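Local coordinates for Low molecular weight phosphotyrosine protein phosphatase (Vibrio cholerae, PDB 6U1P) that probably removes phosphate from phosphotyrosine residues of proteins as a low molecular weight tyrosine phosphatase, at residues 23-29 against 65-70; 16-21 against 51-56. All blocks are in the same frame, centred on the assembly; numbering follows the deposited sequence.

Contact 1. Residues 23-29 against 65-70; sequences EIILRDK and YHPMVN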
# COMPACT_ATOMS: atom_id res chain seq x y z
N GLU B 23 -14.01 -12.38 -5.00
CA GLU B 23 -15.21 -12.32 -5.85
C GLU B 23 -14.83 -12.42 -7.32
O GLU B 23 -15.39 -13.23 -8.07
CB GLU B 23 -15.97 -11.01 -5.60
CG GLU B 23 -17.16 -10.79 -6.55
CD GLU B 23 -17.91 -9.48 -6.32
OE1 GLU B 23 -17.53 -8.72 -5.40
OE2 GLU B 23 -18.88 -9.20 -7.06
N ILE B 24 -13.86 -11.61 -7.74
CA ILE B 24 -13.46 -11.58 -9.14
C ILE B 24 -12.87 -12.91 -9.55
O ILE B 24 -13.19 -13.45 -10.62
CB ILE B 24 -12.46 -10.43 -9.35
CG1 ILE B 24 -13.20 -9.09 -9.25
CG2 ILE B 24 -11.73 -10.56 -10.68
CD1 ILE B 24 -12.33 -7.98 -8.65
N ILE B 25 -12.03 -13.49 -8.68
CA ILE B 25 -11.39 -14.76 -9.01
C ILE B 25 -12.41 -15.89 -9.01
O ILE B 25 -12.43 -16.71 -9.94
CB ILE B 25 -10.22 -15.03 -8.04
CG1 ILE B 25 -9.14 -13.95 -8.25
CG2 ILE B 25 -9.66 -16.44 -8.27
CD1 ILE B 25 -7.99 -13.98 -7.26
N LEU B 26 -13.30 -15.94 -8.01
CA LEU B 26 -14.34 -16.96 -8.00
C LEU B 26 -15.22 -16.85 -9.23
O LEU B 26 -15.46 -17.85 -9.93
CB LEU B 26 -15.20 -16.84 -6.73
CG LEU B 26 -14.53 -17.48 -5.52
CD1 LEU B 26 -15.28 -17.12 -4.25
CD2 LEU B 26 -14.47 -18.99 -5.70
N ARG B 27 -15.69 -15.64 -9.54
CA ARG B 27 -16.57 -15.45 -10.69
C ARG B 27 -15.95 -16.04 -11.96
O ARG B 27 -16.61 -16.76 -12.71
CB ARG B 27 -16.87 -13.97 -10.88
CG ARG B 27 -17.68 -13.68 -12.14
CD ARG B 27 -18.16 -12.23 -12.17
NE ARG B 27 -19.06 -11.98 -11.05
CZ ARG B 27 -18.85 -11.06 -10.10
NH1 ARG B 27 -17.76 -10.29 -10.14
NH2 ARG B 27 -19.73 -10.94 -9.11
N ASP B 28 -14.66 -15.78 -12.17
CA ASP B 28 -13.96 -16.27 -13.35
C ASP B 28 -13.91 -17.79 -13.37
O ASP B 28 -14.21 -18.43 -14.40
CB ASP B 28 -12.56 -15.67 -13.37
CG ASP B 28 -11.71 -16.18 -14.50
OD1 ASP B 28 -11.31 -17.36 -14.47
OD2 ASP B 28 -11.43 -15.39 -15.41
N LYS B 29 -13.52 -18.40 -12.25
CA LYS B 29 -13.41 -19.85 -12.23
C LYS B 29 -14.77 -20.49 -12.35
O LYS B 29 -14.91 -21.56 -12.96
CB LYS B 29 -12.67 -20.31 -10.97
CG LYS B 29 -11.28 -19.69 -10.88
CD LYS B 29 -10.30 -20.61 -10.20
CE LYS B 29 -8.88 -20.23 -10.55
NZ LYS B 29 -8.76 -19.78 -11.98
N TYR B 65 -6.67 -11.71 -14.54
CA TYR B 65 -8.09 -11.48 -14.27
C TYR B 65 -8.53 -10.09 -14.72
O TYR B 65 -7.78 -9.12 -14.63
CB TYR B 65 -8.40 -11.64 -12.79
CG TYR B 65 -8.18 -13.03 -12.31
CD1 TYR B 65 -9.18 -13.99 -12.40
CD2 TYR B 65 -6.96 -13.41 -11.80
CE1 TYR B 65 -8.97 -15.28 -11.97
CE2 TYR B 65 -6.74 -14.69 -11.36
CZ TYR B 65 -7.75 -15.62 -11.45
OH TYR B 65 -7.53 -16.90 -11.01
N HIS B 66 -9.77 -10.01 -15.19
CA HIS B 66 -10.35 -8.74 -15.58
C HIS B 66 -11.16 -8.18 -14.42
O HIS B 66 -12.24 -8.71 -14.13
CB HIS B 66 -11.23 -8.90 -16.81
CG HIS B 66 -11.84 -7.61 -17.26
ND1 HIS B 66 -11.08 -6.58 -17.79
CD2 HIS B 66 -13.12 -7.17 -17.24
CE1 HIS B 66 -11.88 -5.57 -18.08
NE2 HIS B 66 -13.12 -5.90 -17.76
N PRO B 67 -10.69 -7.15 -13.74
CA PRO B 67 -11.41 -6.66 -12.55
C PRO B 67 -12.58 -5.75 -12.91
O PRO B 67 -12.52 -4.51 -12.85
CB PRO B 67 -10.33 -5.90 -11.78
CG PRO B 67 -9.40 -5.39 -12.86
CD PRO B 67 -9.53 -6.31 -14.06
N MET B 68 -13.72 -6.34 -13.26
CA MET B 68 -14.95 -5.57 -13.37
C MET B 68 -15.68 -5.72 -12.05
O MET B 68 -15.98 -6.84 -11.65
CB MET B 68 -15.83 -6.02 -14.53
CG MET B 68 -17.24 -5.55 -14.40
SD MET B 68 -18.10 -5.58 -15.97
CE MET B 68 -18.22 -7.33 -16.26
N VAL B 69 -15.90 -4.62 -11.34
CA VAL B 69 -16.03 -4.65 -9.89
C VAL B 69 -17.34 -4.02 -9.44
O VAL B 69 -17.76 -2.98 -9.96
CB VAL B 69 -14.85 -3.96 -9.17
CG1 VAL B 69 -13.71 -4.91 -9.09
CG2 VAL B 69 -14.42 -2.67 -9.88
N ASN B 70 -17.96 -4.65 -8.48
CA ASN B 70 -19.10 -4.05 -7.82
C ASN B 70 -18.68 -2.99 -6.81
O ASN B 70 -17.55 -3.00 -6.31
CB ASN B 70 -19.92 -5.14 -7.16
CG ASN B 70 -20.72 -5.93 -8.18
OD1 ASN B 70 -21.62 -5.38 -8.81
ND2 ASN B 70 -20.34 -7.19 -8.40
O HOH W 1 -11.53 -12.33 -14.93
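Ile24 and Ile25 of helix 18-32 meet the loop 65-70 where that loop runs alongside the helix, a clear case of a contact that is apolar in one part and polar in others. The dense part has two centres. Ile25 CG1 stands over the middle of the Tyr65 ring, a CH-pi contact 3.8 Å from the centroid and only 9° off the ring normal, while its CG2 touches the phenol end. Asp28 reaches the same ring with CB lying in plane at the edge, its carboxylate turned 75° from the ring. Further along, the CD1 methyl of Ile24 is pressed against CG1 of Val69 at 3.4 Å, closer than carbon atoms usually pack.

Glu23 is a buried carboxylate. Its CG lies opposite the backbone N (chi1 174°) and the extended chain carries OE2 to Asn70 ND2, which donates over 2.8 Å with amide and carboxylate nearly coplanar; Arg27 NH2 takes the anti lone pair of OE2 in a salt bridge, and Ser41 binds OE1.

The looser side lies at the exposed His66 and Met68, whose side chains do not touch the helix segment. There a water joins His66 N to Asp28 OD2, itself paired with Arg31, whereas Tyr65 OH, weakly bonded to Lys29 NZ, also bonds Glu142 of the second subunit. Leu60 of helix 54-62 backs both isoleucines, and Arg40 of strand 37-43 packs against Glu23 and Asn70.

Contact 2. Residues 16-21 against 51-56; sequences LCRSPM and MPDDKA
This is a buried contact between the starts of two helices: residues 16-21 lead into helix 18-32, residues 51-56 into helix 54-62, and one backbone bond ties the two approaches together. Asp53 N donates to Leu16 O over 2.8 Å, nearly straight at 171°, in the carbonyl plane and on a lone pair. Pro52 CB rests on the same oxygen at 3.5 Å, so the carbonyl is covered by carbon beside its donor.

Around this link the packing is apolar. The rings of Pro20 and Pro52 slide past each other in opposite directions, CB of the first 4.0 Å from CG of the second. Ala56, in the first turn of its helix, points its methyl at the other helix start, where it meets Cys17 CA and, at 3.7 Å, the CE methyl of Met21; a bend at chi3 (-102°) turns that methyl back onto the alanine. Cys17, the N-cap residue of helix 18-32, lays SG against Asp53 CB.

Asp53 caps its own helix. With CG anti to the backbone N (chi1 -168°), OD1 accepts from Lys55 N over 2.7 Å, and Tyr127 of helix 126-152 packs against the side chain.

Arg18 takes no part in this interface; its side chain touches Cys12, the predicted nucleophile, and forms a salt bridge with Asp90. Such a loop, running from the nucleophile at a strand end through the arginine into a helix, is the CX5R phosphate-binding loop (P-loop) of protein tyrosine phosphatases, here in its low molecular weight family.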
# COMPACT_ATOMS: atom_id res chain seq x y z
N LEU B 16 -12.37 -3.86 0.60
CA LEU B 16 -11.50 -3.08 -0.27
C LEU B 16 -10.47 -3.90 -1.03
O LEU B 16 -10.05 -3.48 -2.12
CB LEU B 16 -10.76 -2.00 0.54
CG LEU B 16 -11.63 -0.98 1.29
CD1 LEU B 16 -10.80 0.13 1.98
CD2 LEU B 16 -12.66 -0.38 0.33
N CYS B 17 -10.01 -5.03 -0.48
CA CYS B 17 -8.90 -5.76 -1.08
C CYS B 17 -9.22 -7.25 -1.22
O CYS B 17 -9.51 -7.73 -2.33
CB CYS B 17 -7.62 -5.56 -0.25
SG CYS B 17 -7.05 -3.80 -0.07
N ARG B 18 -9.16 -7.96 -0.09
CA ARG B 18 -9.25 -9.42 -0.07
C ARG B 18 -10.58 -9.92 -0.63
O ARG B 18 -10.60 -10.75 -1.55
CB ARG B 18 -9.04 -9.92 1.37
CG ARG B 18 -7.57 -9.91 1.82
CD ARG B 18 -7.41 -10.33 3.28
NE ARG B 18 -8.05 -9.37 4.17
CZ ARG B 18 -8.17 -9.50 5.48
NH1 ARG B 18 -7.68 -10.58 6.09
NH2 ARG B 18 -8.77 -8.54 6.18
N SER B 19 -11.71 -9.48 -0.05
CA SER B 19 -12.96 -10.08 -0.51
C SER B 19 -13.28 -9.70 -1.97
O SER B 19 -13.75 -10.56 -2.72
CB SER B 19 -14.14 -9.77 0.44
OG SER B 19 -14.36 -8.39 0.67
N PRO B 20 -13.02 -8.45 -2.42
CA PRO B 20 -13.24 -8.17 -3.86
C PRO B 20 -12.33 -9.00 -4.76
O PRO B 20 -12.76 -9.44 -5.84
CB PRO B 20 -12.92 -6.67 -4.00
CG PRO B 20 -12.93 -6.14 -2.64
CD PRO B 20 -12.56 -7.24 -1.71
N MET B 21 -11.09 -9.24 -4.33
CA MET B 21 -10.22 -10.15 -5.08
C MET B 21 -10.84 -11.54 -5.20
O MET B 21 -10.85 -12.13 -6.29
CB MET B 21 -8.86 -10.22 -4.41
CG MET B 21 -7.98 -9.01 -4.75
SD MET B 21 -6.32 -9.16 -4.05
CE MET B 21 -6.43 -8.09 -2.64
N MET B 51 -15.33 2.24 -4.42
CA MET B 51 -14.69 1.23 -5.24
C MET B 51 -13.58 0.54 -4.46
O MET B 51 -13.01 1.13 -3.55
CB MET B 51 -14.07 1.84 -6.51
CG MET B 51 -15.04 2.25 -7.60
SD MET B 51 -15.90 0.82 -8.30
CE MET B 51 -17.53 1.13 -7.64
N PRO B 52 -13.23 -0.69 -4.83
CA PRO B 52 -12.12 -1.39 -4.17
C PRO B 52 -10.78 -0.71 -4.43
O PRO B 52 -10.65 0.18 -5.26
CB PRO B 52 -12.16 -2.78 -4.80
CG PRO B 52 -13.56 -2.94 -5.28
CD PRO B 52 -13.99 -1.57 -5.73
N ASP B 53 -9.76 -1.16 -3.69
CA ASP B 53 -8.43 -0.57 -3.76
C ASP B 53 -7.80 -0.80 -5.13
O ASP B 53 -7.80 -1.92 -5.64
CB ASP B 53 -7.52 -1.16 -2.68
CG ASP B 53 -6.20 -0.39 -2.50
OD1 ASP B 53 -5.51 -0.06 -3.49
OD2 ASP B 53 -5.85 -0.12 -1.34
N ASP B 54 -7.22 0.27 -5.69
CA ASP B 54 -6.53 0.17 -6.97
C ASP B 54 -5.43 -0.88 -6.96
O ASP B 54 -5.19 -1.55 -7.97
CB ASP B 54 -5.94 1.53 -7.37
CG ASP B 54 -6.98 2.44 -7.99
OD1 ASP B 54 -8.15 1.99 -8.12
OD2 ASP B 54 -6.64 3.58 -8.35
N LYS B 55 -4.73 -1.04 -5.83
CA LYS B 55 -3.63 -2.01 -5.83
C LYS B 55 -4.15 -3.44 -5.81
O LYS B 55 -3.51 -4.34 -6.36
CB LYS B 55 -2.74 -1.78 -4.62
CG LYS B 55 -2.26 -0.36 -4.42
CD LYS B 55 -1.83 -0.20 -2.98
CE LYS B 55 -0.44 -0.77 -2.77
NZ LYS B 55 0.64 0.25 -3.02
N ALA B 56 -5.33 -3.66 -5.23
CA ALA B 56 -5.97 -4.96 -5.39
C ALA B 56 -6.29 -5.22 -6.85
O ALA B 56 -6.08 -6.33 -7.36
CB ALA B 56 -7.24 -5.05 -4.53

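In the fold
Helix 18-32 serves both contacts: contact 2 at its first turn and the loop before it, contact 1 further along, their centres about 11 Å apart. Contact 2 is the more deeply buried and lies nearer the middle of the chain; there the link is one backbone bond with proline, alanine and methionine packing round it. Contact 1 is only partly buried, and charged and amide side chains with a water frame its apolar centre. The two touch directly, Val69 meeting Met51 and Pro52, while helix 54-62, entered through contact 2, also backs contact 1. Both reach the second subunit, but the predicted active-site arginine belongs to contact 2.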